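Local coordinates for PHB depolymerase (PDB 2D81), which probably hydrolyses the ester bonds of polyhydroxybutyrate, a polyester of (R)-3-hydroxybutyrate, with an alpha/beta hydrolase fold, at residues 135-140 with 239-244; 144-149 with 155-160. All blocks are in the same frame, centred on the assembly; numbering follows the deposited sequence.

Interaction 1 (135-140 with 239-244); sequences HTFPTD and SRFIQN
F137 and F241 meet as an offset edge-to-face (T-shaped) pair, the edge of F241 directed at the face of F137. Their planes stand at 81° and the ring centroids are 5.7 Å apart; the nearest atoms, F137 CD1 and F241 CE1, are at 4.1 Å. F137 carries CG opposite its backbone N (chi1 -164°), which extends the ring from strand 137-139 toward helix 240-244. Both rings are buried: F43 meets the F137 ring, while Y260 and Q232 lie against F241. The second close point is narrower. The methyl CG2 of T139 presses on the last carbonyl of the helix segment, 3.3 Å from N244 O. In the alpha/beta hydrolase fold of this enzyme, segment 135-140 begins at H135, which touches the bound R3HB trimer and is hydrogen-bonded through ND1 to D101, consistent with the His-Asp part of a hydrolase catalytic triad. I157 of the neighbouring strand 157-159 touches the side chains of both T139 and N244. Beyond the methyl the contact becomes looser and wetter. A water sits 2.9 Å from T139 OG1 and 2.8 Å from N244 O, spanning the strand and the helix end where no direct hydrogen bond joins them. T139 OG1 is also hydrogen-bonded to S158 O, and N244 turns its amide nitrogen to D146 OD2 and A144 O.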
# COMPACT_ATOMS: atom_id res chain seq x y z
N HIS A 135 -3.45 -10.12 12.49
CA HIS A 135 -3.59 -8.93 11.67
C HIS A 135 -2.79 -7.77 12.26
O HIS A 135 -3.25 -7.08 13.17
CB HIS A 135 -5.06 -8.54 11.56
CG HIS A 135 -5.34 -7.59 10.45
ND1 HIS A 135 -5.28 -7.96 9.12
CD2 HIS A 135 -5.65 -6.27 10.45
CE1 HIS A 135 -5.54 -6.92 8.36
NE2 HIS A 135 -5.77 -5.88 9.14
N THR A 136 -1.60 -7.55 11.72
CA THR A 136 -0.70 -6.52 12.21
C THR A 136 0.42 -6.39 11.18
O THR A 136 0.64 -7.30 10.38
CB THR A 136 -0.11 -6.94 13.58
OG1 THR A 136 0.55 -5.82 14.18
CG2 THR A 136 0.90 -8.07 13.41
N PHE A 137 1.13 -5.26 11.18
CA PHE A 137 2.27 -5.11 10.28
C PHE A 137 3.47 -5.85 10.87
O PHE A 137 3.88 -5.56 11.99
CB PHE A 137 2.63 -3.64 10.07
CG PHE A 137 3.52 -3.42 8.89
CD1 PHE A 137 2.99 -3.05 7.66
CD2 PHE A 137 4.89 -3.65 8.98
CE1 PHE A 137 3.80 -2.91 6.54
CE2 PHE A 137 5.71 -3.52 7.86
CZ PHE A 137 5.16 -3.15 6.64
N PRO A 138 4.05 -6.79 10.12
CA PRO A 138 5.21 -7.55 10.59
C PRO A 138 6.56 -6.85 10.48
O PRO A 138 7.01 -6.50 9.39
CB PRO A 138 5.16 -8.81 9.73
CG PRO A 138 4.71 -8.25 8.40
CD PRO A 138 3.60 -7.28 8.80
N THR A 139 7.22 -6.65 11.62
CA THR A 139 8.61 -6.18 11.63
C THR A 139 9.46 -7.15 12.45
O THR A 139 8.95 -8.14 12.98
CB THR A 139 8.73 -4.78 12.24
OG1 THR A 139 8.72 -4.88 13.67
CG2 THR A 139 7.56 -3.91 11.80
N ASP A 140 10.75 -6.87 12.56
CA ASP A 140 11.62 -7.70 13.39
C ASP A 140 12.30 -6.89 14.48
O ASP A 140 13.37 -7.25 14.97
CB ASP A 140 12.67 -8.40 12.51
CG ASP A 140 13.68 -7.44 11.92
OD1 ASP A 140 13.34 -6.25 11.71
OD2 ASP A 140 14.81 -7.88 11.63
N SER A 239 3.19 9.41 14.18
CA SER A 239 4.20 8.99 13.22
C SER A 239 4.59 7.52 13.37
O SER A 239 5.60 7.08 12.82
CB SER A 239 5.46 9.85 13.37
OG SER A 239 6.07 9.66 14.63
N ARG A 240 3.79 6.74 14.09
CA ARG A 240 4.18 5.36 14.37
C ARG A 240 4.26 4.45 13.15
O ARG A 240 5.10 3.56 13.11
CB ARG A 240 3.26 4.75 15.43
CG ARG A 240 3.50 5.30 16.83
CD ARG A 240 2.89 4.40 17.89
NE ARG A 240 3.05 4.95 19.24
CZ ARG A 240 4.22 5.20 19.82
NH1 ARG A 240 5.35 4.94 19.18
NH2 ARG A 240 4.26 5.70 21.04
N PHE A 241 3.40 4.65 12.15
CA PHE A 241 3.51 3.82 10.96
C PHE A 241 4.77 4.21 10.20
O PHE A 241 5.52 3.36 9.72
CB PHE A 241 2.30 3.97 10.04
CG PHE A 241 2.24 2.94 8.94
CD1 PHE A 241 1.61 1.72 9.14
CD2 PHE A 241 2.85 3.19 7.71
CE1 PHE A 241 1.59 0.75 8.12
CE2 PHE A 241 2.84 2.23 6.70
CZ PHE A 241 2.21 1.01 6.91
N ILE A 242 5.01 5.51 10.09
CA ILE A 242 6.17 6.01 9.37
C ILE A 242 7.47 5.49 9.97
O ILE A 242 8.42 5.18 9.25
CB ILE A 242 6.18 7.56 9.38
CG1 ILE A 242 4.99 8.07 8.57
CG2 ILE A 242 7.50 8.09 8.80
CD1 ILE A 242 4.68 9.54 8.78
N GLN A 243 7.52 5.38 11.30
CA GLN A 243 8.76 5.04 11.99
C GLN A 243 8.89 3.57 12.37
O GLN A 243 10.00 3.03 12.35
CB GLN A 243 8.90 5.90 13.25
CG GLN A 243 9.01 7.39 12.98
CD GLN A 243 9.21 8.18 14.25
OE1 GLN A 243 8.40 8.10 15.18
NE2 GLN A 243 10.29 8.96 14.31
N ASN A 244 7.78 2.94 12.73
CA ASN A 244 7.82 1.60 13.32
C ASN A 244 7.77 0.45 12.31
O ASN A 244 7.97 -0.71 12.68
CB ASN A 244 6.67 1.43 14.32
CG ASN A 244 6.91 2.16 15.63
OD1 ASN A 244 7.58 3.19 15.67
ND2 ASN A 244 6.35 1.63 16.70
O HOH W 1 8.30 -2.28 14.92

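Interaction 2 (144-149 with 155-160); sequences AGDNSC and PYISNC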
# COMPACT_ATOMS: atom_id res chain seq x y z
N ALA A 144 8.44 1.52 19.10
CA ALA A 144 7.79 2.15 20.25
C ALA A 144 6.27 1.95 20.22
O ALA A 144 5.60 2.35 19.28
CB ALA A 144 8.11 3.65 20.27
N GLY A 145 5.74 1.32 21.27
CA GLY A 145 4.30 1.18 21.39
C GLY A 145 3.69 0.05 20.59
O GLY A 145 2.46 -0.09 20.54
N ASP A 146 4.53 -0.77 19.96
CA ASP A 146 4.05 -1.91 19.18
C ASP A 146 3.15 -2.82 20.01
O ASP A 146 3.39 -3.01 21.20
CB ASP A 146 5.23 -2.75 18.66
CG ASP A 146 5.84 -2.21 17.38
OD1 ASP A 146 6.64 -2.94 16.76
OD2 ASP A 146 5.53 -1.06 16.99
N ASN A 147 2.13 -3.38 19.38
CA ASN A 147 1.34 -4.44 20.00
C ASN A 147 2.02 -5.78 19.74
O ASN A 147 2.84 -5.91 18.84
CB ASN A 147 -0.07 -4.47 19.42
CG ASN A 147 -0.08 -4.54 17.91
OD1 ASN A 147 0.30 -3.58 17.23
ND2 ASN A 147 -0.50 -5.68 17.36
N SER A 148 1.66 -6.78 20.54
CA SER A 148 2.18 -8.13 20.35
C SER A 148 1.76 -8.65 18.98
O SER A 148 0.66 -8.37 18.52
CB SER A 148 1.64 -9.06 21.44
OG SER A 148 1.99 -10.40 21.18
N CYS A 149 2.64 -9.41 18.34
CA CYS A 149 2.30 -9.99 17.05
C CYS A 149 1.26 -11.09 17.21
O CYS A 149 0.77 -11.64 16.22
CB CYS A 149 3.55 -10.56 16.36
SG CYS A 149 3.22 -11.11 14.65
N PRO A 155 -1.10 -0.24 17.85
CA PRO A 155 -1.12 0.39 16.53
C PRO A 155 -1.11 -0.57 15.33
O PRO A 155 -0.93 -0.13 14.19
CB PRO A 155 0.13 1.25 16.56
CG PRO A 155 1.10 0.33 17.25
CD PRO A 155 0.27 -0.21 18.41
N TYR A 156 -1.31 -1.86 15.58
CA TYR A 156 -1.24 -2.87 14.54
C TYR A 156 0.11 -2.88 13.83
O TYR A 156 0.20 -3.03 12.61
CB TYR A 156 -2.37 -2.67 13.52
CG TYR A 156 -3.74 -2.64 14.17
CD1 TYR A 156 -4.33 -1.43 14.54
CD2 TYR A 156 -4.42 -3.82 14.46
CE1 TYR A 156 -5.56 -1.40 15.18
CE2 TYR A 156 -5.66 -3.80 15.10
CZ TYR A 156 -6.22 -2.58 15.45
OH TYR A 156 -7.44 -2.55 16.08
N ILE A 157 1.17 -2.70 14.62
CA ILE A 157 2.54 -2.85 14.15
C ILE A 157 3.27 -3.65 15.22
O ILE A 157 3.19 -3.31 16.40
CB ILE A 157 3.24 -1.48 13.99
CG1 ILE A 157 2.41 -0.57 13.07
CG2 ILE A 157 4.64 -1.67 13.43
CD1 ILE A 157 2.90 0.87 13.06
N SER A 158 3.96 -4.71 14.83
CA SER A 158 4.46 -5.68 15.80
C SER A 158 5.87 -6.16 15.49
O SER A 158 6.34 -6.07 14.36
CB SER A 158 3.54 -6.91 15.84
OG SER A 158 2.21 -6.56 16.16
N ASN A 159 6.54 -6.66 16.52
CA ASN A 159 7.73 -7.48 16.30
C ASN A 159 7.26 -8.91 16.05
O ASN A 159 7.00 -9.66 17.00
CB ASN A 159 8.66 -7.44 17.51
CG ASN A 159 9.99 -8.12 17.25
OD1 ASN A 159 10.11 -8.94 16.34
ND2 ASN A 159 11.00 -7.78 18.05
N CYS A 160 7.13 -9.28 14.79
CA CYS A 160 6.73 -10.63 14.41
C CYS A 160 7.94 -11.49 14.07
O CYS A 160 7.81 -12.55 13.46
CB CYS A 160 5.81 -10.58 13.19
SG CYS A 160 4.20 -9.78 13.46
O HOH W 2 5.60 -6.57 19.21
O HOH W 3 5.27 -9.75 19.29
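The carboxamide of N147 and the carboxylate of D146 are the flat groups pressed on segment 155-160. At the oxygen edge of the amide, I157 N donates to N147 OD1 in the carbonyl plane, at 2.9 Å with a C=O...donor angle of 146°. S158 OG lies over one amide face, 3.1 Å from N147 ND2, too steep for a hydrogen bond; Y156 N is displaced toward the other face. ND2 is hydrogen-bonded to L151 O. Chi1 of 53° sets CG between the backbone N and carbonyl carbon of N147, folding the amide back over its own chain. With an alanine in place of N147, I157 N would probably lose its OD1 acceptor and L151 O its ND2 donor, leaving the loop less firmly held. The carboxylate carbon of D146 has I157 O almost squarely over one face, 3.0 Å from CG, while OD2 is held by N244. The S158 hydroxyl, also bonded to T136, donates to N147 O at 2.8 Å, from above the carbonyl plane; a weak backbone bond runs from N147 N to I157 O. Two waters extend the join, one between N147 O and N159 N, the other between C149 N and N159 O. The side chain of Y156 lies about 7 Å from the bound trimer. The C149-C160 disulfide (SG to SG 2.0 Å, chi3 93°) closes a covalent loop in the connection between parallel strands 137-139 and 157-159.

Overall arrangement
The centres of the two interactions lie 7 Å apart, on the same side of the chain's centre. Segment 135-140 comes first along the chain; both halves of interaction 2 follow within the next twenty residues, and 239-244 returns much later. Strands 137-139 and 157-159 are neighbours in a small parallel sheet separate from the large mixed one, so each interaction supplies one of its strands. T136 OG1 to S158 OG, 2.7 Å, directly joins the two contacts. Interaction 1 packs this sheet against helix 240-244, whereas interaction 2 ties down the loop connecting its strands. Both lie close to H135, a residue of the pocket for the polyester trimer, which opens segment 135-140.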